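Local coordinates for protein cytosol aminopeptidase (Coxiella burnetii, PDB 3IJ3) that probably acts as a manganese-dependent aminopeptidase of the M17 family, removing amino acids from the N-terminal ends of peptides, at residues L235-I240 with R285-Q290; I170-D175 with H279-A284; R407-S412 with N423-A428. All coordinates share one frame; numbering follows the deposited sequence. Where two conformers were deposited one is given.

Contact 1: residues L235-I240 with R285-Q290. With SO4 (sulfate ion), chain G; SO4 (sulfate ion), chain H.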
loop_
_atom_site.group_PDB
_atom_site.type_symbol
_atom_site.label_atom_id
_atom_site.label_comp_id
_atom_site.label_asym_id
_atom_site.label_seq_id
_atom_site.Cartn_x
_atom_site.Cartn_y
_atom_site.Cartn_z
ATOM N N LEU A 235 -9.979 -36.955 21.862
ATOM C CA LEU A 235 -11.182 -37.654 22.312
ATOM C C LEU A 235 -11.343 -38.985 21.608
ATOM O O LEU A 235 -11.075 -39.093 20.396
ATOM C CB LEU A 235 -12.431 -36.778 22.083
ATOM C CG LEU A 235 -13.845 -37.380 22.298
ATOM C CD1 LEU A 235 -14.895 -36.290 22.532
ATOM C CD2 LEU A 235 -14.276 -38.263 21.100
ATOM N N LYS A 236 -11.788 -40.006 22.354
ATOM C CA LYS A 236 -12.059 -41.321 21.785
ATOM C C LYS A 236 -13.413 -41.851 22.248
ATOM O O LYS A 236 -13.823 -41.642 23.385
ATOM C CB LYS A 236 -10.970 -42.347 22.111
ATOM C CG LYS A 236 -9.679 -42.073 21.379
ATOM C CD LYS A 236 -8.605 -43.119 21.616
ATOM C CE LYS A 236 -7.476 -42.933 20.589
ATOM N NZ LYS A 236 -6.400 -43.966 20.700
ATOM N N TRP A 237 -14.075 -42.563 21.349
ATOM C CA TRP A 237 -15.380 -43.164 21.621
ATOM C C TRP A 237 -15.626 -44.349 20.724
ATOM O O TRP A 237 -15.143 -44.399 19.606
ATOM C CB TRP A 237 -16.481 -42.115 21.368
ATOM C CG TRP A 237 -17.903 -42.591 21.389
ATOM C CD1 TRP A 237 -18.758 -42.510 22.428
ATOM C CD2 TRP A 237 -18.640 -43.186 20.303
ATOM N NE1 TRP A 237 -19.988 -43.027 22.082
ATOM C CE2 TRP A 237 -19.946 -43.433 20.776
ATOM C CE3 TRP A 237 -18.333 -43.504 18.975
ATOM C CZ2 TRP A 237 -20.943 -44.015 19.971
ATOM C CZ3 TRP A 237 -19.310 -44.088 18.180
ATOM C CH2 TRP A 237 -20.604 -44.331 18.677
ATOM N N GLY A 238 -16.385 -45.319 21.227
ATOM C CA GLY A 238 -16.801 -46.423 20.398
ATOM C C GLY A 238 -16.108 -47.737 20.640
ATOM O O GLY A 238 -15.117 -47.810 21.370
ATOM N N ASP A 239 -16.643 -48.766 19.990
ATOM C CA ASP A 239 -16.133 -50.129 20.091
ATOM C C ASP A 239 -14.732 -50.205 19.514
ATOM O O ASP A 239 -14.513 -49.821 18.371
ATOM C CB ASP A 239 -17.073 -51.076 19.339
ATOM C CG ASP A 239 -16.758 -52.554 19.587
ATOM O OD1 ASP A 239 -15.577 -52.927 19.775
ATOM O OD2 ASP A 239 -17.712 -53.355 19.573
ATOM N N ILE A 240 -13.794 -50.721 20.299
ATOM C CA ILE A 240 -12.395 -50.827 19.869
ATOM C C ILE A 240 -12.212 -51.764 18.668
ATOM O O ILE A 240 -11.203 -51.694 17.982
ATOM C CB ILE A 240 -11.462 -51.255 21.048
ATOM C CG1 ILE A 240 -9.986 -51.092 20.663
ATOM C CG2 ILE A 240 -11.757 -52.665 21.489
ATOM C CD1 ILE A 240 -9.619 -49.695 20.207
ATOM N N ARG A 285 -19.919 -35.231 17.434
ATOM C CA ARG A 285 -21.180 -35.262 18.167
ATOM C C ARG A 285 -22.288 -35.994 17.409
ATOM O O ARG A 285 -23.008 -36.810 18.006
ATOM C CB ARG A 285 -21.591 -33.848 18.576
ATOM C CG ARG A 285 -22.844 -33.835 19.440
ATOM C CD ARG A 285 -23.062 -32.458 20.019
ATOM N NE ARG A 285 -24.174 -32.486 20.951
ATOM C CZ ARG A 285 -25.446 -32.228 20.638
ATOM N NH1 ARG A 285 -25.798 -31.880 19.411
ATOM N NH2 ARG A 285 -26.372 -32.313 21.583
ATOM N N MET A 286 -22.414 -35.755 16.098
ATOM C CA MET A 286 -23.435 -36.463 15.305
ATOM C C MET A 286 -23.166 -37.966 15.248
ATOM O O MET A 286 -24.087 -38.780 15.361
ATOM C CB MET A 286 -23.558 -35.873 13.889
ATOM C CG MET A 286 -24.198 -34.506 13.847
ATOM S SD MET A 286 -25.915 -34.560 14.345
ATOM C CE MET A 286 -26.491 -35.898 13.354
ATOM N N ILE A 287 -21.898 -38.333 15.104
ATOM C CA ILE A 287 -21.505 -39.732 15.074
ATOM C C ILE A 287 -21.931 -40.424 16.379
ATOM O O ILE A 287 -22.485 -41.522 16.347
ATOM C CB ILE A 287 -19.989 -39.849 14.858
ATOM C CG1 ILE A 287 -19.623 -39.467 13.413
ATOM C CG2 ILE A 287 -19.497 -41.267 15.169
ATOM C CD1 ILE A 287 -18.087 -39.342 13.199
ATOM N N MET A 288 -21.721 -39.746 17.506
ATOM C CA MET A 288 -22.071 -40.305 18.823
ATOM C C MET A 288 -23.583 -40.307 19.084
ATOM O O MET A 288 -24.141 -41.291 19.611
ATOM C CB MET A 288 -21.272 -39.579 19.936
ATOM C CG MET A 288 -19.743 -39.859 19.840
ATOM S SD MET A 288 -18.730 -39.117 21.154
ATOM C CE MET A 288 -18.765 -37.343 20.757
ATOM N N LEU A 289 -24.253 -39.233 18.690
ATOM C CA LEU A 289 -25.712 -39.139 18.824
ATOM C C LEU A 289 -26.433 -40.230 18.052
ATOM O O LEU A 289 -27.448 -40.761 18.506
ATOM C CB LEU A 289 -26.221 -37.771 18.338
ATOM C CG LEU A 289 -26.070 -36.586 19.289
ATOM C CD1 LEU A 289 -26.300 -35.272 18.578
ATOM C CD2 LEU A 289 -27.032 -36.761 20.477
ATOM N N GLN A 290 -25.920 -40.535 16.873
ATOM C CA GLN A 290 -26.514 -41.525 15.981
ATOM C C GLN A 290 -25.900 -42.912 16.120
ATOM O O GLN A 290 -26.273 -43.854 15.406
ATOM C CB GLN A 290 -26.381 -41.021 14.551
ATOM C CG GLN A 290 -27.185 -39.765 14.269
ATOM C CD GLN A 290 -28.657 -40.053 14.026
ATOM O OE1 GLN A 290 -29.001 -41.025 13.348
ATOM N NE2 GLN A 290 -29.535 -39.198 14.551
HETATM S S SO4 G . -6.874 -46.769 22.532
HETATM O O1 SO4 G . -7.386 -45.997 23.660
HETATM O O2 SO4 G . -7.254 -48.171 22.684
HETATM O O3 SO4 G . -7.450 -46.263 21.298
HETATM O O4 SO4 G . -5.420 -46.680 22.473
HETATM S S SO4 H . -32.893 -41.203 13.837
HETATM O O1 SO4 H . -34.331 -41.007 14.033
HETATM O O2 SO4 H . -32.399 -42.193 14.796
HETATM O O3 SO4 H . -32.648 -41.708 12.493
HETATM O O4 SO4 H . -32.192 -39.942 14.031
#
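Helix-on-sheet packing in the catalytic domain brings Met288, near the C-terminal end of helix 275-289, over the indole of Trp237 on strand 231-237. The helix runs nearly parallel to the strand, with the two short axes 10.7 Å apart. CG of Met288 sits almost on the normal through the five-membered ring of Trp237, 3.5 Å from its centroid and 10° off the perpendicular, a CH-pi contact. SD follows at 3.9 Å from the same centroid, still above the face, which adds a Met-aromatic contact. CG of Trp237, anti to the backbone N, carries the indole towards the helix, and chi2 (98°) turns its face to Met288; the two side chains run past each other in opposite senses. Met288 is bent at its last torsion, which turns the methyl CE back towards Leu235, whose CD1 it meets at 4.4 Å. On the six-membered ring, CZ3 of Trp237 touches CG2 of Ile287 at 4.1 Å. Polar groups remain on the flanks: NZ of Lys236 donates to O3 of one sulfate at 2.6 Å and also pairs with Glu349, while NE2 of Gln290 reaches O4 of the other sulfate at 2.8 Å in a nearly straight bond (168°). Both sulfates probably come from the crystallisation liquor. Phe200 of helix 186-200 also packs on Met288. Helix 275-289 lies in the connection between the parallel strands 244-252 and 295-305, a beta-alpha-beta crossover, and here packs on strand 231-237, the antiparallel neighbour of 295-305.

Contact 2: residues I170-D175 with H279-A284; sequences IYLIRD and HALGLA
Ile173 of helix 157-178 reaches across to helix 275-289 with two branches that find different partners. Its gamma methyl CG2 approaches the imidazole of His279, 3.9 Å from CE1, and the two side chains cross at about a right angle. The longer branch, with CG1 anti to the carbonyl carbon (chi1 -68°) and CD1 extended beyond it, runs to the backbone of Gly282, where CD1 lies 4.1 Å from CA. With no side chain at Gly282, the helices come close there: the CA atoms of Ile173 and Gly282 are 6.3 Å apart, and the axes 9.2 Å. The helices are antiparallel, inclined at 163°. One position back along the first helix, Leu172 also points across, and its CD2 meets CD2 of Leu281 methyl to methyl at 4.4 Å. Val196 of helix 186-200 packs on both leucines, whereas Leu470 of helix 470-481 packs on both Ile173 and His279. The imidazole is bonded at both nitrogens outside these segments, ND1 to the carbonyl O of Gly275 one turn earlier and NE2 to the backbone N of Met468. That pairing fixes the rotation of the ring and is consistent with a neutral histidine protonated on ND1. Between residues 170-175 and 279-284, then, the contact is apolar, by van der Waals packing, while the polar atoms of the buried imidazole are satisfied by backbone groups of Gly275 and Met468.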
loop_
_atom_site.group_PDB
_atom_site.type_symbol
_atom_site.label_atom_id
_atom_site.label_comp_id
_atom_site.label_asym_id
_atom_site.label_seq_id
_atom_site.Cartn_x
_atom_site.Cartn_y
_atom_site.Cartn_z
ATOM N N ILE A 170 -25.540 -27.946 14.960
ATOM C CA ILE A 170 -25.240 -26.726 14.180
ATOM C C ILE A 170 -25.211 -25.505 15.104
ATOM O O ILE A 170 -24.358 -24.629 14.924
ATOM C CB ILE A 170 -26.189 -26.556 12.978
ATOM C CG1 ILE A 170 -25.955 -27.709 11.982
ATOM C CG2 ILE A 170 -26.003 -25.152 12.328
ATOM C CD1 ILE A 170 -27.039 -27.864 10.924
ATOM N N TYR A 171 -26.137 -25.436 16.055
ATOM C CA TYR A 171 -26.131 -24.360 17.049
ATOM C C TYR A 171 -24.816 -24.333 17.840
ATOM O O TYR A 171 -24.269 -23.247 18.143
ATOM C CB TYR A 171 -27.309 -24.483 17.991
ATOM C CG TYR A 171 -28.607 -23.825 17.510
ATOM C CD1 TYR A 171 -28.980 -23.812 16.166
ATOM C CD2 TYR A 171 -29.488 -23.293 18.431
ATOM C CE1 TYR A 171 -30.212 -23.231 15.756
ATOM C CE2 TYR A 171 -30.690 -22.728 18.040
ATOM C CZ TYR A 171 -31.044 -22.688 16.706
ATOM O OH TYR A 171 -32.281 -22.117 16.377
ATOM N N LEU A 172 -24.314 -25.514 18.201
ATOM C CA LEU A 172 -23.052 -25.613 18.922
ATOM C C LEU A 172 -21.916 -25.023 18.072
ATOM O O LEU A 172 -21.100 -24.242 18.562
ATOM C CB LEU A 172 -22.736 -27.059 19.295
ATOM C CG LEU A 172 -21.374 -27.327 19.915
ATOM C CD1 LEU A 172 -21.242 -26.566 21.252
ATOM C CD2 LEU A 172 -21.210 -28.862 20.135
ATOM N N ILE A 173 -21.847 -25.432 16.800
ATOM C CA ILE A 173 -20.816 -24.935 15.876
ATOM C C ILE A 173 -20.896 -23.418 15.752
ATOM O O ILE A 173 -19.876 -22.717 15.863
ATOM C CB ILE A 173 -20.940 -25.618 14.493
ATOM C CG1 ILE A 173 -20.573 -27.094 14.618
ATOM C CG2 ILE A 173 -20.027 -24.958 13.444
ATOM C CD1 ILE A 173 -20.874 -27.932 13.389
ATOM N N ARG A 174 -22.110 -22.913 15.529
ATOM C CA ARG A 174 -22.321 -21.473 15.422
ATOM C C ARG A 174 -21.900 -20.764 16.689
ATOM O O ARG A 174 -21.230 -19.739 16.618
ATOM C CB ARG A 174 -23.776 -21.160 15.086
ATOM C CG ARG A 174 -24.171 -21.514 13.655
ATOM C CD ARG A 174 -25.659 -21.308 13.470
ATOM N NE ARG A 174 -26.082 -21.454 12.079
ATOM C CZ ARG A 174 -27.319 -21.210 11.649
ATOM N NH1 ARG A 174 -28.270 -20.873 12.509
ATOM N NH2 ARG A 174 -27.622 -21.349 10.360
ATOM N N ASP A 175 -22.282 -21.311 17.849
ATOM C CA ASP A 175 -21.943 -20.706 19.147
ATOM C C ASP A 175 -20.429 -20.643 19.377
ATOM O O ASP A 175 -19.908 -19.597 19.786
ATOM C CB ASP A 175 -22.596 -21.458 20.337
ATOM C CG ASP A 175 -24.107 -21.205 20.484
ATOM O OD1 ASP A 175 -24.664 -20.273 19.873
ATOM O OD2 ASP A 175 -24.738 -21.949 21.281
ATOM N N HIS A 279 -16.205 -27.681 13.645
ATOM C CA HIS A 279 -16.766 -28.646 12.681
ATOM C C HIS A 279 -16.424 -30.075 13.045
ATOM O O HIS A 279 -17.291 -30.966 12.991
ATOM C CB HIS A 279 -16.289 -28.340 11.258
ATOM C CG HIS A 279 -17.070 -27.261 10.597
ATOM N ND1 HIS A 279 -17.025 -25.937 11.009
ATOM C CD2 HIS A 279 -17.947 -27.310 9.575
ATOM C CE1 HIS A 279 -17.840 -25.226 10.250
ATOM N NE2 HIS A 279 -18.414 -26.035 9.379
ATOM N N ALA A 280 -15.151 -30.319 13.369
ATOM C CA ALA A 280 -14.724 -31.668 13.735
ATOM C C ALA A 280 -15.465 -32.121 15.008
ATOM O O ALA A 280 -15.939 -33.259 15.086
ATOM C CB ALA A 280 -13.198 -31.722 13.913
ATOM N N LEU A 281 -15.601 -31.220 15.993
ATOM C CA LEU A 281 -16.351 -31.548 17.208
ATOM C C LEU A 281 -17.830 -31.815 16.887
ATOM O O LEU A 281 -18.429 -32.764 17.399
ATOM C CB LEU A 281 -16.232 -30.409 18.238
ATOM C CG LEU A 281 -17.046 -30.589 19.515
ATOM C CD1 LEU A 281 -16.694 -31.922 20.243
ATOM C CD2 LEU A 281 -16.873 -29.375 20.448
ATOM N N GLY A 282 -18.421 -31.001 16.008
ATOM C CA GLY A 282 -19.841 -31.184 15.649
ATOM C C GLY A 282 -20.088 -32.504 14.933
ATOM O O GLY A 282 -21.044 -33.230 15.263
ATOM N N LEU A 283 -19.193 -32.845 14.010
ATOM C CA LEU A 283 -19.292 -34.119 13.292
ATOM C C LEU A 283 -19.137 -35.291 14.298
ATOM O O LEU A 283 -19.904 -36.256 14.252
ATOM C CB LEU A 283 -18.273 -34.209 12.162
ATOM C CG LEU A 283 -18.377 -35.468 11.341
ATOM C CD1 LEU A 283 -19.804 -35.640 10.723
ATOM C CD2 LEU A 283 -17.297 -35.446 10.285
ATOM N N ALA A 284 -18.170 -35.190 15.213
ATOM C CA ALA A 284 -18.003 -36.188 16.268
ATOM C C ALA A 284 -19.313 -36.351 17.053
ATOM O O ALA A 284 -19.745 -37.469 17.355
ATOM C CB ALA A 284 -16.873 -35.765 17.233
#

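Contact 3: residues R407-S412 with N423-A428; sequences RNYLKS and NRMAGA
As modelled, an Asx turn at Asn423, in the loop leading to helix 427-436, holds the amide that meets Tyr409. OD1 of Asn423 accepts from the backbone N of Met425 at 2.9 Å; the bond is bent (146° at the hydrogen), and the donor stands above the carbonyl plane. OD1 of Asn423 also lies 2.7 Å from O of Met425, another acceptor, so the assignment of the amide's O and N is doubtful. CG of Asn423 lies between its own backbone N and carbonyl carbon (chi1 58°), which in this assignment lets OD1 close the turn while ND2 faces the tyrosine. In the Tyr409 conformer described, one of two deposited, ND2 stands over one ring face, displaced towards the rim, 3.1 Å from CE1, an approach doubtful in detail. Ring and amide planes are perpendicular. CE of Met425 lies 4.3 Å from OH of Tyr409. Pro370 of a second subunit packs on both Tyr409 and Met425, so the contact is part of a subunit interface. Tyr409 lies in a 3-10 segment in the loop after strand 398-399, and Ala426 is the N-cap residue of helix 427-436; the next residue, Leu410, packs on Thr430 and Phe434 of that helix and bonds through its backbone to Thr418 of strand 417-418.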
loop_
_atom_site.group_PDB
_atom_site.type_symbol
_atom_site.label_atom_id
_atom_site.label_comp_id
_atom_site.label_asym_id
_atom_site.label_seq_id
_atom_site.Cartn_x
_atom_site.Cartn_y
_atom_site.Cartn_z
ATOM N N ARG A 407 4.514 -29.352 -5.371
ATOM C CA ARG A 407 5.317 -29.666 -4.189
ATOM C C ARG A 407 6.619 -28.882 -4.247
ATOM O O ARG A 407 7.185 -28.563 -3.208
ATOM C CB ARG A 407 5.582 -31.162 -4.078
ATOM C CG ARG A 407 4.358 -31.930 -3.576
ATOM C CD ARG A 407 4.539 -33.434 -3.700
ATOM N NE ARG A 407 5.675 -33.973 -2.951
ATOM C CZ ARG A 407 5.608 -34.697 -1.817
ATOM N NH1 ARG A 407 4.443 -35.008 -1.228
ATOM N NH2 ARG A 407 6.739 -35.140 -1.268
ATOM N N ASN A 408 7.091 -28.574 -5.467
ATOM C CA ASN A 408 8.313 -27.789 -5.653
ATOM C C ASN A 408 8.231 -26.402 -5.013
ATOM O O ASN A 408 9.250 -25.830 -4.649
ATOM C CB ASN A 408 8.678 -27.667 -7.158
ATOM C CG ASN A 408 9.256 -28.954 -7.745
ATOM O OD1 ASN A 408 9.735 -29.838 -7.022
ATOM N ND2 ASN A 408 9.239 -29.051 -9.077
ATOM N N TYR A 409 7.012 -25.852 -4.879
ATOM C CA TYR A 409 6.808 -24.541 -4.236
ATOM C C TYR A 409 7.126 -24.558 -2.745
ATOM O O TYR A 409 7.361 -23.487 -2.145
ATOM C CB TYR A 409 5.356 -24.015 -4.360
ATOM C CG TYR A 409 4.890 -23.611 -5.746
ATOM C CD1 TYR A 409 5.745 -22.957 -6.633
ATOM C CD2 TYR A 409 3.550 -23.749 -6.115
ATOM C CE1 TYR A 409 5.305 -22.562 -7.904
ATOM C CE2 TYR A 409 3.113 -23.356 -7.377
ATOM C CZ TYR A 409 3.982 -22.761 -8.255
ATOM O OH TYR A 409 3.548 -22.360 -9.497
ATOM N N LEU A 410 7.162 -25.760 -2.167
ATOM C CA LEU A 410 7.405 -25.947 -0.728
ATOM C C LEU A 410 8.886 -26.325 -0.464
ATOM O O LEU A 410 9.252 -26.740 0.634
ATOM C CB LEU A 410 6.442 -26.994 -0.166
ATOM C CG LEU A 410 4.993 -26.537 -0.165
ATOM C CD1 LEU A 410 4.067 -27.687 0.280
ATOM C CD2 LEU A 410 4.835 -25.316 0.734
ATOM N N LYS A 411 9.733 -26.173 -1.475
ATOM C CA LYS A 411 11.167 -26.516 -1.337
ATOM C C LYS A 411 11.878 -25.557 -0.371
ATOM O O LYS A 411 11.648 -24.349 -0.420
ATOM C CB LYS A 411 11.865 -26.457 -2.708
ATOM C CG LYS A 411 13.402 -26.479 -2.645
ATOM C CD LYS A 411 14.059 -26.476 -4.025
ATOM C CE LYS A 411 15.578 -26.222 -3.916
ATOM N NZ LYS A 411 16.222 -27.139 -2.918
ATOM N N SER A 412 12.717 -26.116 0.508
ATOM C CA SER A 412 13.525 -25.329 1.455
ATOM C C SER A 412 14.993 -25.626 1.226
ATOM O O SER A 412 15.353 -26.771 0.927
ATOM C CB SER A 412 13.180 -25.715 2.904
ATOM O OG SER A 412 14.034 -25.029 3.796
ATOM N N ASN A 423 5.026 -17.930 -4.196
ATOM C CA ASN A 423 4.158 -17.003 -4.906
ATOM C C ASN A 423 2.816 -16.835 -4.209
ATOM O O ASN A 423 2.542 -17.496 -3.217
ATOM C CB ASN A 423 3.948 -17.577 -6.299
ATOM C CG ASN A 423 3.341 -18.994 -6.259
ATOM O OD1 ASN A 423 2.301 -19.210 -5.635
ATOM N ND2 ASN A 423 3.984 -19.948 -6.941
ATOM N N ARG A 424 1.973 -15.969 -4.762
ATOM C CA ARG A 424 0.639 -15.712 -4.222
ATOM C C ARG A 424 -0.463 -16.478 -5.001
ATOM O O ARG A 424 -1.659 -16.125 -4.933
ATOM C CB ARG A 424 0.347 -14.207 -4.268
ATOM C CG ARG A 424 1.288 -13.339 -3.439
ATOM C CD ARG A 424 0.901 -11.871 -3.570
ATOM N NE ARG A 424 1.663 -11.006 -2.669
ATOM C CZ ARG A 424 1.486 -9.686 -2.549
ATOM N NH1 ARG A 424 0.565 -9.050 -3.275
ATOM N NH2 ARG A 424 2.237 -8.994 -1.691
ATOM N N MET A 425 -0.057 -17.517 -5.735
ATOM C CA MET A 425 -0.986 -18.342 -6.522
ATOM C C MET A 425 -1.098 -19.722 -5.891
ATOM O O MET A 425 -0.175 -20.171 -5.205
ATOM C CB MET A 425 -0.461 -18.553 -7.939
ATOM C CG MET A 425 -0.151 -17.291 -8.709
ATOM S SD MET A 425 0.636 -17.700 -10.287
ATOM C CE MET A 425 2.270 -18.253 -9.785
ATOM N N ALA A 426 -2.229 -20.388 -6.144
ATOM C CA ALA A 426 -2.437 -21.752 -5.683
ATOM C C ALA A 426 -2.395 -21.922 -4.173
ATOM O O ALA A 426 -1.895 -22.943 -3.694
ATOM C CB ALA A 426 -1.364 -22.639 -6.279
ATOM N N GLY A 427 -2.893 -20.945 -3.445
ATOM C CA GLY A 427 -2.839 -20.949 -1.987
ATOM C C GLY A 427 -3.402 -22.164 -1.307
ATOM O O GLY A 427 -2.745 -22.752 -0.448
ATOM N N ALA A 428 -4.626 -22.522 -1.723
ATOM C CA ALA A 428 -5.368 -23.687 -1.192
ATOM C C ALA A 428 -4.665 -24.968 -1.512
ATOM O O ALA A 428 -4.476 -25.835 -0.600
ATOM C CB ALA A 428 -6.763 -23.722 -1.738
#

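Overall arrangement
Contacts 1 and 2 share helix 275-289. Contact 2 takes its middle, against helix 157-178, and contact 1 its C-terminal end, against strand 231-237; their centres lie about 14 Å apart. They touch directly where CD of Arg285 packs on CD2 of Leu172 at 4.0 Å. Contact 3 stands apart, its centre about 37 Å from that of contact 1 and about 31 Å from that of contact 2, at the interface with a second subunit. The metal site, occupied here by a lithium ion, is formed by Lys250, Asp255, Asp273 and Glu334; the His279 side chain of contact 2 is about 14 Å from that ion. All three contacts belong to the catalytic region.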